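Side-chain contacts in dihydropteroate synthase (Xanthomonas albilineans, PDB 6Q62), which probably condenses para-aminobenzoate with 6-hydroxymethyl-7,8-dihydropterin diphosphate to make 7,8-dihydropteroate, a step of folate biosynthesis, with magnesium as cofactor: residues T102-P105 with E106-R109; E165-R168 with F169-R173; V46-G49 with L50-E54. All coordinates share one frame; numbering follows the deposited sequence.

Contact 1 (T102-P105 with E106-R109)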
ATOM      1  N   THR A 102      23.884  13.466   6.630  1.00  7.85           N
ATOM      2  CA  THR A 102      25.118  14.119   6.175  1.00  7.82           C
ATOM      3  C   THR A 102      26.237  13.086   6.108  1.00 13.22           C
ATOM      4  O   THR A 102      26.176  12.088   6.832  1.00 11.30           O
ATOM      5  CB  THR A 102      25.497  15.252   7.132  1.00  9.88           C
ATOM      6  OG1 THR A 102      26.630  15.970   6.593  1.00 11.25           O
ATOM      7  CG2 THR A 102      25.824  14.764   8.568  1.00  9.79           C
ATOM      8  N   PHE A 103      27.256  13.339   5.277  1.00 10.86           N
ATOM      9  CA  PHE A 103      28.443  12.489   5.251  1.00  9.94           C
ATOM     10  C   PHE A 103      29.643  13.260   5.818  1.00 13.23           C
ATOM     11  O   PHE A 103      30.746  12.710   5.861  1.00 12.55           O
ATOM     12  CB  PHE A 103      28.771  11.970   3.833  1.00 12.46           C
ATOM     13  CG  PHE A 103      28.910  13.006   2.754  1.00 15.05           C
ATOM     14  CD1 PHE A 103      30.115  13.677   2.557  1.00 20.93           C
ATOM     15  CD2 PHE A 103      27.855  13.273   1.895  1.00 19.28           C
ATOM     16  CE1 PHE A 103      30.237  14.654   1.555  1.00 22.03           C
ATOM     17  CE2 PHE A 103      27.988  14.230   0.876  1.00 22.88           C
ATOM     18  CZ  PHE A 103      29.177  14.910   0.717  1.00 19.98           C
ATOM     19  N   LYS A 104      29.437  14.526   6.242  1.00  9.65           N
ATOM     20  CA  LYS A 104      30.547  15.373   6.705  1.00  8.01           C
ATOM     21  C   LYS A 104      30.704  15.362   8.201  1.00 11.27           C
ATOM     22  O   LYS A 104      29.760  15.742   8.902  1.00  8.82           O
ATOM     23  CB  LYS A 104      30.363  16.806   6.180  1.00 11.55           C
ATOM     24  CG  LYS A 104      30.324  16.887   4.658  1.00 16.52           C
ATOM     25  CD  LYS A 104      30.239  18.355   4.212  1.00 19.01           C
ATOM     26  CE  LYS A 104      30.128  18.532   2.716  1.00 24.62           C
ATOM     27  NZ  LYS A 104      28.714  18.434   2.292  1.00 24.68           N
ATOM     28  N   PRO A 105      31.899  14.980   8.723  1.00 11.28           N
ATOM     29  CA  PRO A 105      32.079  14.935  10.181  1.00 11.01           C
ATOM     30  C   PRO A 105      31.816  16.230  10.894  1.00 12.67           C
ATOM     31  O   PRO A 105      31.321  16.194  12.009  1.00 12.10           O
ATOM     32  CB  PRO A 105      33.528  14.485  10.378  1.00 13.66           C
ATOM     33  CG  PRO A 105      34.169  14.606   9.033  1.00 18.38           C
ATOM     34  CD  PRO A 105      33.092  14.490   8.016  1.00 13.61           C
ATOM     35  N   GLU A 106      32.138  17.381  10.273  1.00 11.61           N
ATOM     36  CA  GLU A 106      31.915  18.682  10.914  1.00 12.15           C
ATOM     37  C   GLU A 106      30.424  18.886  11.088  1.00 12.57           C
ATOM     38  O   GLU A 106      30.007  19.436  12.102  1.00 12.76           O
ATOM     39  CB  GLU A 106      32.481  19.838  10.033  1.00 15.02           C
ATOM     40  CG  GLU A 106      33.948  19.712   9.644  1.00 22.11           C
ATOM     41  CD  GLU A 106      34.303  18.969   8.361  1.00 34.26           C
ATOM     42  OE1 GLU A 106      33.531  18.086   7.916  1.00 18.13           O
ATOM     43  OE2 GLU A 106      35.386  19.262   7.812  1.00 24.67           O
ATOM     44  N   VAL A 107      29.597  18.433  10.109  1.00 10.02           N
ATOM     45  CA  VAL A 107      28.135  18.584  10.201  1.00  9.22           C
ATOM     46  C   VAL A 107      27.616  17.598  11.235  1.00 11.52           C
ATOM     47  O   VAL A 107      26.750  17.959  12.028  1.00 10.70           O
ATOM     48  CB  VAL A 107      27.438  18.401   8.829  1.00 11.73           C
ATOM     49  CG1 VAL A 107      25.917  18.605   8.954  1.00 11.61           C
ATOM     50  CG2 VAL A 107      28.020  19.383   7.796  1.00 11.44           C
ATOM     51  N   MET A 108      28.170  16.377  11.272  1.00  8.42           N
ATOM     52  CA  MET A 108      27.754  15.394  12.279  1.00  7.69           C
ATOM     53  C   MET A 108      27.941  15.946  13.690  1.00 11.38           C
ATOM     54  O   MET A 108      27.020  15.887  14.499  1.00 10.18           O
ATOM     55  CB  MET A 108      28.558  14.089  12.137  1.00  9.78           C
ATOM     56  CG  MET A 108      28.382  13.422  10.799  1.00 10.58           C
ATOM     57  SD  MET A 108      29.383  11.910  10.762  1.00 11.47           S
ATOM     58  CE  MET A 108      29.232  11.478   9.064  1.00  7.78           C
ATOM     59  N   ARG A 109      29.147  16.499  13.983  1.00  8.92           N
ATOM     60  CA  ARG A 109      29.419  17.049  15.317  1.00  8.80           C
ATOM     61  C   ARG A 109      28.534  18.226  15.653  1.00 11.89           C
ATOM     62  O   ARG A 109      27.974  18.285  16.751  1.00 12.54           O
ATOM     63  CB  ARG A 109      30.898  17.442  15.430  1.00  8.97           C
ATOM     64  CG  ARG A 109      31.838  16.244  15.342  1.00 12.39           C
ATOM     65  CD  ARG A 109      33.261  16.706  15.589  1.00 14.63           C
ATOM     66  NE  ARG A 109      34.217  15.603  15.530  1.00 19.84           N
ATOM     67  CZ  ARG A 109      34.575  14.867  16.574  1.00 21.08           C
ATOM     68  NH1 ARG A 109      33.999  15.052  17.763  1.00 18.42           N
ATOM     69  NH2 ARG A 109      35.472  13.916  16.435  1.00 19.47           N
TER
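M108 reaches back over the start of its own helix and touches all four residues from T102 to P105. Its CB sits 3.5 Å from P105 O. The next atom, CG, lies beside the backbone N and anti to the carbonyl carbon (chi1 -61°), which brings it to 3.6 Å from T102 CG2 and also close to K104 O. From there the chain runs extended, SD passing the CA of P105. At the tip, M108 CE ends 3.7 Å from the carbonyl carbon F103 C. A long, unbranched and apolar side chain suits this run along a backbone, and its other neighbours, I119, L125 and V134, keep it buried.

V107 packs against T102 as well, its CB 3.4 Å from T102 OG1. That oxygen is well occupied: it accepts from K104 N in an ST turn at 3.2 Å and is also hydrogen-bonded to E79. K104 holds the N-cap position, and its carbonyl takes the first full helical bond, from M108 N at 2.9 Å, together with a weak one from V107 N. The K104 chain runs off to E65 and E79, where NZ makes salt bridges with both. The first helical residue needs no N-H, because no earlier turn holds a carbonyl for it, and so proline costs nothing at P105; its CD has E106 OE1 alongside at 3.6 Å. One turn on, R109 N donates to P105 O, while its guanidinium pairs with D132 and D136.

An ST turn leading into a proline-started helix here makes the passage from strand 98-101 to helix 105-114, a strand-to-helix turn of the TIM barrel directly after the pocket residue D101.

Contact 2 (E165-R168 with F169-R173)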
ATOM      1  N   GLU A 165      27.152  -8.208  -3.399  1.00 16.58           N
ATOM      2  CA  GLU A 165      28.041  -7.039  -3.350  1.00 16.16           C
ATOM      3  C   GLU A 165      27.611  -6.040  -2.271  1.00 18.05           C
ATOM      4  O   GLU A 165      28.451  -5.577  -1.494  1.00 16.55           O
ATOM      5  CB  GLU A 165      28.170  -6.394  -4.730  1.00 17.65           C
ATOM      6  CG  GLU A 165      29.098  -7.204  -5.622  1.00 34.47           C
ATOM      7  CD  GLU A 165      29.135  -6.837  -7.090  1.00 55.17           C
ATOM      8  OE1 GLU A 165      29.447  -5.667  -7.412  1.00 55.79           O
ATOM      9  OE2 GLU A 165      28.886  -7.736  -7.926  1.00 46.76           O
ATOM     10  N   VAL A 166      26.298  -5.727  -2.209  1.00 15.29           N
ATOM     11  CA  VAL A 166      25.768  -4.845  -1.161  1.00 12.86           C
ATOM     12  C   VAL A 166      25.971  -5.472   0.214  1.00 15.84           C
ATOM     13  O   VAL A 166      26.455  -4.787   1.108  1.00 16.08           O
ATOM     14  CB  VAL A 166      24.293  -4.421  -1.410  1.00 14.74           C
ATOM     15  CG1 VAL A 166      23.692  -3.744  -0.177  1.00 14.67           C
ATOM     16  CG2 VAL A 166      24.176  -3.499  -2.617  1.00 14.11           C
ATOM     17  N   HIS A 167      25.673  -6.784   0.372  1.00 14.37           N
ATOM     18  CA  HIS A 167      25.877  -7.504   1.641  1.00 14.45           C
ATOM     19  C   HIS A 167      27.350  -7.409   2.069  1.00 15.53           C
ATOM     20  O   HIS A 167      27.629  -7.094   3.212  1.00 13.46           O
ATOM     21  CB  HIS A 167      25.473  -8.997   1.476  1.00 16.89           C
ATOM     22  CG  HIS A 167      25.554  -9.831   2.720  1.00 21.82           C
ATOM     23  ND1 HIS A 167      26.745 -10.402   3.129  1.00 24.30           N
ATOM     24  CD2 HIS A 167      24.567 -10.258   3.540  1.00 24.77           C
ATOM     25  CE1 HIS A 167      26.459 -11.113   4.208  1.00 24.08           C
ATOM     26  NE2 HIS A 167      25.162 -11.063   4.492  1.00 25.11           N
ATOM     27  N   ARG A 168      28.275  -7.685   1.140  1.00 13.12           N
ATOM     28  CA  ARG A 168      29.716  -7.680   1.408  1.00 12.81           C
ATOM     29  C   ARG A 168      30.154  -6.285   1.868  1.00 13.27           C
ATOM     30  O   ARG A 168      30.851  -6.180   2.871  1.00 13.46           O
ATOM     31  CB  ARG A 168      30.483  -8.097   0.132  1.00 17.44           C
ATOM     32  CG  ARG A 168      32.005  -8.188   0.314  1.00 33.67           C
ATOM     33  CD  ARG A 168      32.669  -8.778  -0.920  1.00 52.38           C
ATOM     34  NE  ARG A 168      32.877  -7.788  -1.982  1.00 73.71           N
ATOM     35  CZ  ARG A 168      32.602  -7.984  -3.270  1.00 92.92           C
ATOM     36  NH1 ARG A 168      32.074  -9.133  -3.678  1.00 82.03           N
ATOM     37  NH2 ARG A 168      32.831  -7.024  -4.157  1.00 81.61           N
ATOM     38  N   PHE A 169      29.700  -5.219   1.157  1.00 11.05           N
ATOM     39  CA  PHE A 169      30.024  -3.844   1.532  1.00 11.25           C
ATOM     40  C   PHE A 169      29.544  -3.524   2.959  1.00 15.12           C
ATOM     41  O   PHE A 169      30.281  -2.928   3.734  1.00 14.46           O
ATOM     42  CB  PHE A 169      29.442  -2.855   0.524  1.00 12.57           C
ATOM     43  CG  PHE A 169      29.643  -1.401   0.892  1.00 13.95           C
ATOM     44  CD1 PHE A 169      30.787  -0.719   0.498  1.00 17.29           C
ATOM     45  CD2 PHE A 169      28.680  -0.709   1.628  1.00 15.84           C
ATOM     46  CE1 PHE A 169      30.959   0.646   0.811  1.00 17.64           C
ATOM     47  CE2 PHE A 169      28.842   0.650   1.923  1.00 17.24           C
ATOM     48  CZ  PHE A 169      29.987   1.318   1.519  1.00 16.06           C
ATOM     49  N   LEU A 170      28.294  -3.891   3.292  1.00 14.59           N
ATOM     50  CA  LEU A 170      27.737  -3.597   4.630  1.00 13.42           C
ATOM     51  C   LEU A 170      28.432  -4.352   5.745  1.00 18.68           C
ATOM     52  O   LEU A 170      28.625  -3.775   6.814  1.00 17.67           O
ATOM     53  CB  LEU A 170      26.218  -3.800   4.642  1.00 13.64           C
ATOM     54  CG  LEU A 170      25.503  -2.795   3.702  1.00 15.35           C
ATOM     55  CD1 LEU A 170      24.040  -3.159   3.521  1.00 14.56           C
ATOM     56  CD2 LEU A 170      25.673  -1.341   4.193  1.00 14.68           C
ATOM     57  N   VAL A 171      28.865  -5.615   5.502  1.00 17.16           N
ATOM     58  CA  VAL A 171      29.643  -6.382   6.485  1.00 15.97           C
ATOM     59  C   VAL A 171      30.965  -5.596   6.754  1.00 16.47           C
ATOM     60  O   VAL A 171      31.313  -5.346   7.905  1.00 15.56           O
ATOM     61  CB  VAL A 171      29.915  -7.817   5.955  1.00 20.52           C
ATOM     62  CG1 VAL A 171      31.048  -8.501   6.717  1.00 19.75           C
ATOM     63  CG2 VAL A 171      28.653  -8.664   6.016  1.00 20.71           C
ATOM     64  N   GLU A 172      31.655  -5.175   5.675  1.00 14.51           N
ATOM     65  CA  GLU A 172      32.902  -4.372   5.749  1.00 15.06           C
ATOM     66  C   GLU A 172      32.718  -3.073   6.542  1.00 14.77           C
ATOM     67  O   GLU A 172      33.553  -2.748   7.378  1.00 16.65           O
ATOM     68  CB  GLU A 172      33.402  -4.031   4.349  1.00 16.18           C
ATOM     69  CG  GLU A 172      34.007  -5.228   3.641  1.00 30.52           C
ATOM     70  CD  GLU A 172      34.218  -5.105   2.146  1.00 52.33           C
ATOM     71  OE1 GLU A 172      33.904  -4.038   1.568  1.00 35.48           O
ATOM     72  OE2 GLU A 172      34.687  -6.099   1.546  1.00 54.22           O
ATOM     73  N   ARG A 173      31.601  -2.358   6.320  1.00 11.51           N
ATOM     74  CA  ARG A 173      31.373  -1.100   7.036  1.00 10.58           C
ATOM     75  C   ARG A 173      30.984  -1.322   8.492  1.00 13.42           C
ATOM     76  O   ARG A 173      31.401  -0.537   9.341  1.00 13.41           O
ATOM     77  CB  ARG A 173      30.360  -0.200   6.307  1.00  8.09           C
ATOM     78  CG  ARG A 173      30.755   0.157   4.874  1.00 12.45           C
ATOM     79  CD  ARG A 173      32.193   0.704   4.752  1.00 14.21           C
ATOM     80  NE  ARG A 173      32.417   1.874   5.624  1.00 12.31           N
ATOM     81  CZ  ARG A 173      33.618   2.255   6.052  1.00 23.05           C
ATOM     82  NH1 ARG A 173      33.745   3.331   6.818  1.00 14.42           N
ATOM     83  NH2 ARG A 173      34.700   1.569   5.707  1.00 14.81           N
TER
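V166 and L170 run alongside each other in the same direction, one turn apart on helix 162-179, an outer helix of the TIM barrel. V166 CG1 meets L170 CD1 at 3.8 Å; the leucine gets there with CG anti to its carbonyl carbon (chi1 -64°), so that CG also rests 3.4 Å from V166 O. Both side chains are buried, V166 against H145 and L170 against L212, which is why branched aliphatic residues belong on this flank.

H167 and V171 are related differently. Here the side chains cross at a slant, and V171 CG2 approaches the imidazole obliquely, 3.8 Å from CE1 of H167. H167 also leans on L212 and L215, so this pair borders the buried flank.

R168 and E172 keep company on the solvent side, as suits charged residues. Their guanidinium and carboxylate planes are turned 46° apart, and R168 NE stays 4.3 Å from E172 OE2: opposite charges that are near, yet too distant for a salt bridge. The closer touch is made by the aliphatic part, with R168 CG 3.6 Å from E172 OE2. Any attraction between the two would therefore probably be modest and partly screened by water.

The backbone binds these pairs through successive i to i+4 bonds, from F169 N to E165 O up to E172 N to R168 O. E165 turns its carboxylate back to the backbone N of D161. F169 packs edge-to-face with H145, and R173 CG lies 3.5 Å above one face of the F169 phenyl ring, nearer the ring's margin than its centre.

Contact 3 (V46-G49 with L50-E54)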
ATOM      1  N   VAL A  46      11.031  23.443   8.918  1.00  9.03           N
ATOM      2  CA  VAL A  46      10.552  23.229  10.286  1.00  9.32           C
ATOM      3  C   VAL A  46       9.052  22.917  10.221  1.00 12.80           C
ATOM      4  O   VAL A  46       8.628  21.906  10.765  1.00 10.80           O
ATOM      5  CB  VAL A  46      10.880  24.412  11.221  1.00 12.73           C
ATOM      6  CG1 VAL A  46      10.148  24.301  12.556  1.00 12.31           C
ATOM      7  CG2 VAL A  46      12.396  24.517  11.446  1.00 11.73           C
ATOM      8  N   ALA A  47       8.265  23.739   9.509  1.00 10.76           N
ATOM      9  CA  ALA A  47       6.823  23.477   9.376  1.00 11.97           C
ATOM     10  C   ALA A  47       6.569  22.089   8.759  1.00 13.97           C
ATOM     11  O   ALA A  47       5.666  21.371   9.202  1.00 12.00           O
ATOM     12  CB  ALA A  47       6.170  24.566   8.533  1.00 12.67           C
ATOM     13  N   HIS A  48       7.378  21.692   7.759  1.00 10.73           N
ATOM     14  CA  HIS A  48       7.224  20.369   7.165  1.00 10.92           C
ATOM     15  C   HIS A  48       7.517  19.236   8.175  1.00 12.14           C
ATOM     16  O   HIS A  48       6.726  18.292   8.267  1.00 10.70           O
ATOM     17  CB  HIS A  48       8.087  20.236   5.893  1.00 12.63           C
ATOM     18  CG  HIS A  48       7.814  18.978   5.136  1.00 17.21           C
ATOM     19  ND1 HIS A  48       6.550  18.701   4.635  1.00 19.82           N
ATOM     20  CD2 HIS A  48       8.639  17.953   4.822  1.00 19.87           C
ATOM     21  CE1 HIS A  48       6.654  17.521   4.040  1.00 19.28           C
ATOM     22  NE2 HIS A  48       7.876  17.024   4.142  1.00 19.21           N
ATOM     23  N   GLY A  49       8.599  19.357   8.950  1.00  9.18           N
ATOM     24  CA  GLY A  49       8.928  18.368   9.977  1.00  7.60           C
ATOM     25  C   GLY A  49       7.831  18.285  11.033  1.00 10.80           C
ATOM     26  O   GLY A  49       7.462  17.182  11.447  1.00 10.52           O
ATOM     27  N   LEU A  50       7.226  19.431  11.390  1.00 10.77           N
ATOM     28  CA  LEU A  50       6.114  19.423  12.366  1.00 11.40           C
ATOM     29  C   LEU A  50       4.887  18.703  11.806  1.00 14.83           C
ATOM     30  O   LEU A  50       4.237  17.939  12.534  1.00 14.24           O
ATOM     31  CB  LEU A  50       5.736  20.837  12.796  1.00 11.22           C
ATOM     32  CG  LEU A  50       6.761  21.595  13.642  1.00 16.51           C
ATOM     33  CD1 LEU A  50       6.268  22.993  13.946  1.00 17.17           C
ATOM     34  CD2 LEU A  50       7.085  20.864  14.929  1.00 17.66           C
ATOM     35  N   ARG A  51       4.625  18.873  10.499  1.00 10.82           N
ATOM     36  CA  ARG A  51       3.509  18.196   9.812  1.00 10.49           C
ATOM     37  C   ARG A  51       3.768  16.684   9.798  1.00 12.20           C
ATOM     38  O   ARG A  51       2.866  15.905  10.091  1.00 12.51           O
ATOM     39  CB  ARG A  51       3.323  18.729   8.377  1.00 13.69           C
ATOM     40  CG  ARG A  51       2.193  18.010   7.648  1.00 20.50           C
ATOM     41  CD  ARG A  51       1.743  18.653   6.365  1.00 33.52           C
ATOM     42  NE  ARG A  51       2.738  18.580   5.296  1.00 40.88           N
ATOM     43  CZ  ARG A  51       2.839  17.587   4.416  1.00 58.52           C
ATOM     44  NH1 ARG A  51       2.025  16.545   4.484  1.00 43.61           N
ATOM     45  NH2 ARG A  51       3.753  17.631   3.462  1.00 46.64           N
ATOM     46  N   LEU A  52       5.021  16.265   9.520  1.00  9.72           N
ATOM     47  CA  LEU A  52       5.348  14.839   9.528  1.00  9.35           C
ATOM     48  C   LEU A  52       5.215  14.220  10.922  1.00 12.03           C
ATOM     49  O   LEU A  52       4.761  13.071  11.043  1.00  9.36           O
ATOM     50  CB  LEU A  52       6.730  14.576   8.906  1.00  9.40           C
ATOM     51  CG  LEU A  52       6.898  15.014   7.437  1.00 11.96           C
ATOM     52  CD1 LEU A  52       8.209  14.490   6.883  1.00 12.18           C
ATOM     53  CD2 LEU A  52       5.709  14.574   6.549  1.00 12.68           C
ATOM     54  N   ALA A  53       5.612  14.956  11.976  1.00  9.95           N
ATOM     55  CA  ALA A  53       5.417  14.495  13.349  1.00 11.68           C
ATOM     56  C   ALA A  53       3.902  14.315  13.589  1.00 14.07           C
ATOM     57  O   ALA A  53       3.506  13.269  14.081  1.00 13.99           O
ATOM     58  CB  ALA A  53       5.972  15.492  14.349  1.00 12.40           C
ATOM     59  N   GLU A  54       3.071  15.293  13.194  1.00 11.30           N
ATOM     60  CA  GLU A  54       1.604  15.179  13.351  1.00 12.09           C
ATOM     61  C   GLU A  54       1.045  13.961  12.611  1.00 14.70           C
ATOM     62  O   GLU A  54       0.082  13.353  13.083  1.00 14.75           O
ATOM     63  CB  GLU A  54       0.897  16.433  12.813  1.00 13.70           C
ATOM     64  CG  GLU A  54       1.080  17.698  13.620  1.00 24.44           C
ATOM     65  CD  GLU A  54       0.630  18.946  12.873  1.00 53.12           C
ATOM     66  OE1 GLU A  54      -0.037  18.814  11.818  1.00 56.52           O
ATOM     67  OE2 GLU A  54       0.953  20.062  13.338  1.00 51.16           O
TER
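H48 meets L52 through a CH-pi contact, the leucine CG standing over one face of the imidazole, 4.2 Å from the ring centroid and 19° off the ring normal. The approach is not quite central: CG is displaced from the middle of the ring, and the methyl CD1 of L52 comes to 3.7 Å from H48 NE2. Two torsions bring the groups together across a single turn of helix. In H48, CG is anti to the backbone N (chi1 -172°), which swings the ring toward the following turn; in L52, CG lies beside the backbone N and leans back toward it. A flat ring with polar nitrogens can pack on a leucine and still stand at a partly exposed position.

The same ring has a polar neighbour at its edge. R51 NH2 lies in the imidazole plane 3.0 Å from H48 CE1, a very tight approach whose exact value is doubtful, with the two flat groups inclined by 55°. The arginine's other terminal nitrogen, NH1, forms a salt bridge with E55, which helps to fix the direction of the group.

All this belongs to helix 41-54, the crossover helix of the beta-alpha-beta unit that joins strand 21-27 to strand 59-63 in the TIM barrel.

Apolar packing lies on a different flank, where V46 CG1 and L50 CD1 touch loosely at 4.3 Å. Both side chains press on L90 of the neighbouring helix 76-93, so aliphatic residues are apt at these positions, and the small A53 fits against L96. G49, without a side chain, is buried in mid-helix.

The backbone bonds are regular. L50 N donates to V46 O, R51 N to A47 O and L52 N to H48 O; A53 N reaches G49 O at 2.9 Å.

All three contacts are local, within helices or at a helix start on the outside of one TIM barrel, and none touches another. In chain order contact 3 comes first, then contact 1, then contact 2. Contacts 1 and 2 approach to about 10 Å between nearest atoms, whereas contacts 2 and 3 lie on opposite sides of the chain's centre, with their own centres 34 Å apart. The bound 6-chloroguanine is at a moderate distance from all three: the side chains of F103 and L170 are each about 10 Å from the ligand, that of L52 about 13 Å. Contact 1 is also joined to the pocket in sequence, since T102 follows D101.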